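Local coordinates for protein transaminase (Bacillus megaterium, PDB 5G0A) that probably transfers amino groups between amines or amino acids and carbonyl compounds with S selectivity, using pyridoxal-5'-phosphate as cofactor, at residues G203-D208 with M246-Y251. Numbering follows the deposited sequence.
Sequences GNLLKD and MPPYEY. Unlike the reference sequence in segment 203-208: Leu205 (reference Cys).
Leu205 and Pro248 make the apolar part of this contact, at the point where the two backbones come nearest, their CA atoms 7.0 Å apart. CG of Leu205 comes obliquely against the CB-CG-CD side of the pyrrolidine ring, 3.6 Å from CG of Pro248, and the leucine methyl CD2 lies 3.8 Å from CB of Pro248. The two side chains meet crosswise at about a right angle, and the leucine reaches the ring because its CG stands anti to the carbonyl carbon (chi1 -75°). With Pro248 replaced by an alanine, CG and CD2 of Leu205 are likely to lose ring carbons they touch, opening a gap between the two loops.

The polar part is looser. NZ of Lys207, at the end of an extended chain, stops 4.4 Å from CG of Glu250, while its distance to OE1 of Glu250 is 5.0 Å. That is too long for a salt bridge, although the opposite charges may still attract weakly.

Between the two segments there is no hydrogen bond; within 246-251, Tyr251 N donates to Pro248 O at 2.9 Å, closing a type I beta turn that leads into helix 251-262. In 203-208, Leu206 has backbone hydrogen bonds with Phe198 and Leu214, which tie the loop at that residue ahead of helix 214-226.

Only 133 Å² is buried in all, so the contact is a small surface touch between two loops of this class-III aminotransferase. Its chemistry, one van der Waals patch beside a separated Lys-Glu charge pair, implies a weak, non-directional association with at most a modest electrostatic contribution.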
# COMPACT_ATOMS: atom_id res chain seq x y z
N GLY B 203 35.73 15.73 -7.02
CA GLY B 203 35.31 14.46 -6.43
C GLY B 203 34.96 14.56 -4.96
O GLY B 203 34.68 13.55 -4.31
N ASN B 204 34.99 15.78 -4.43
CA ASN B 204 34.67 16.03 -3.02
C ASN B 204 33.16 15.98 -2.80
O ASN B 204 32.40 16.48 -3.62
CB ASN B 204 35.18 17.40 -2.56
CG ASN B 204 36.64 17.64 -2.89
OD1 ASN B 204 37.49 16.77 -2.70
ND2 ASN B 204 36.95 18.84 -3.37
N LEU B 205 32.74 15.39 -1.68
CA LEU B 205 31.33 15.32 -1.33
C LEU B 205 30.88 16.61 -0.65
O LEU B 205 31.53 17.08 0.28
CB LEU B 205 31.03 14.11 -0.43
CG LEU B 205 30.98 12.70 -1.04
CD1 LEU B 205 30.05 12.64 -2.24
CD2 LEU B 205 32.37 12.19 -1.42
N LEU B 206 29.76 17.17 -1.13
CA LEU B 206 29.27 18.46 -0.66
C LEU B 206 28.75 18.45 0.79
O LEU B 206 28.01 17.55 1.19
CB LEU B 206 28.16 18.97 -1.59
CG LEU B 206 28.45 19.34 -3.05
CD1 LEU B 206 27.15 19.71 -3.73
CD2 LEU B 206 29.45 20.48 -3.17
N LYS B 207 29.16 19.47 1.55
CA LYS B 207 28.71 19.69 2.92
C LYS B 207 28.10 21.08 3.03
O LYS B 207 28.45 21.98 2.27
CB LYS B 207 29.88 19.61 3.91
CG LYS B 207 30.78 18.39 3.79
CD LYS B 207 31.84 18.42 4.88
CE LYS B 207 32.61 17.12 4.96
NZ LYS B 207 33.33 16.99 6.25
N ASP B 208 27.18 21.26 3.98
CA ASP B 208 26.64 22.58 4.26
C ASP B 208 27.58 23.34 5.20
O ASP B 208 28.55 22.76 5.71
CB ASP B 208 25.20 22.50 4.81
CG ASP B 208 25.13 22.09 6.27
OD1 ASP B 208 26.14 21.64 6.85
OD2 ASP B 208 24.03 22.22 6.85
N MET B 246 31.70 3.35 -2.30
CA MET B 246 32.35 3.56 -1.02
C MET B 246 31.97 4.96 -0.56
O MET B 246 32.05 5.91 -1.34
CB MET B 246 33.87 3.48 -1.17
CG MET B 246 34.42 2.07 -1.31
SD MET B 246 34.31 1.17 0.24
CE MET B 246 35.53 2.01 1.27
N PRO B 247 31.54 5.10 0.70
CA PRO B 247 31.10 6.42 1.14
C PRO B 247 32.27 7.32 1.55
O PRO B 247 33.35 6.81 1.85
CB PRO B 247 30.24 6.10 2.36
CG PRO B 247 30.86 4.88 2.94
CD PRO B 247 31.51 4.12 1.80
N PRO B 248 32.05 8.65 1.59
CA PRO B 248 33.02 9.52 2.24
C PRO B 248 33.10 9.12 3.71
O PRO B 248 32.07 8.80 4.32
CB PRO B 248 32.38 10.90 2.12
CG PRO B 248 30.92 10.64 1.96
CD PRO B 248 30.84 9.38 1.16
N TYR B 249 34.31 9.11 4.26
CA TYR B 249 34.51 8.65 5.63
C TYR B 249 33.44 9.14 6.60
O TYR B 249 33.08 8.44 7.53
CB TYR B 249 35.89 9.08 6.16
CG TYR B 249 36.06 8.66 7.60
CD1 TYR B 249 36.41 7.34 7.90
CD2 TYR B 249 35.81 9.54 8.65
CE1 TYR B 249 36.55 6.93 9.21
CE2 TYR B 249 35.93 9.13 9.97
CZ TYR B 249 36.30 7.82 10.24
OH TYR B 249 36.43 7.39 11.54
N GLU B 250 32.97 10.37 6.40
CA GLU B 250 32.12 11.03 7.37
C GLU B 250 30.65 10.59 7.36
O GLU B 250 29.93 10.84 8.32
CB GLU B 250 32.16 12.54 7.17
CG GLU B 250 32.52 13.27 8.44
CD GLU B 250 33.79 12.73 9.07
OE1 GLU B 250 34.83 12.76 8.40
OE2 GLU B 250 33.73 12.26 10.24
N TYR B 251 30.22 9.98 6.27
CA TYR B 251 28.81 9.60 6.12
C TYR B 251 28.26 8.74 7.27
O TYR B 251 27.24 9.10 7.89
CB TYR B 251 28.58 8.93 4.75
CG TYR B 251 27.14 8.52 4.56
CD1 TYR B 251 26.19 9.43 4.08
CD2 TYR B 251 26.72 7.23 4.93
CE1 TYR B 251 24.85 9.06 3.93
CE2 TYR B 251 25.39 6.84 4.78
CZ TYR B 251 24.46 7.75 4.28
OH TYR B 251 23.16 7.36 4.15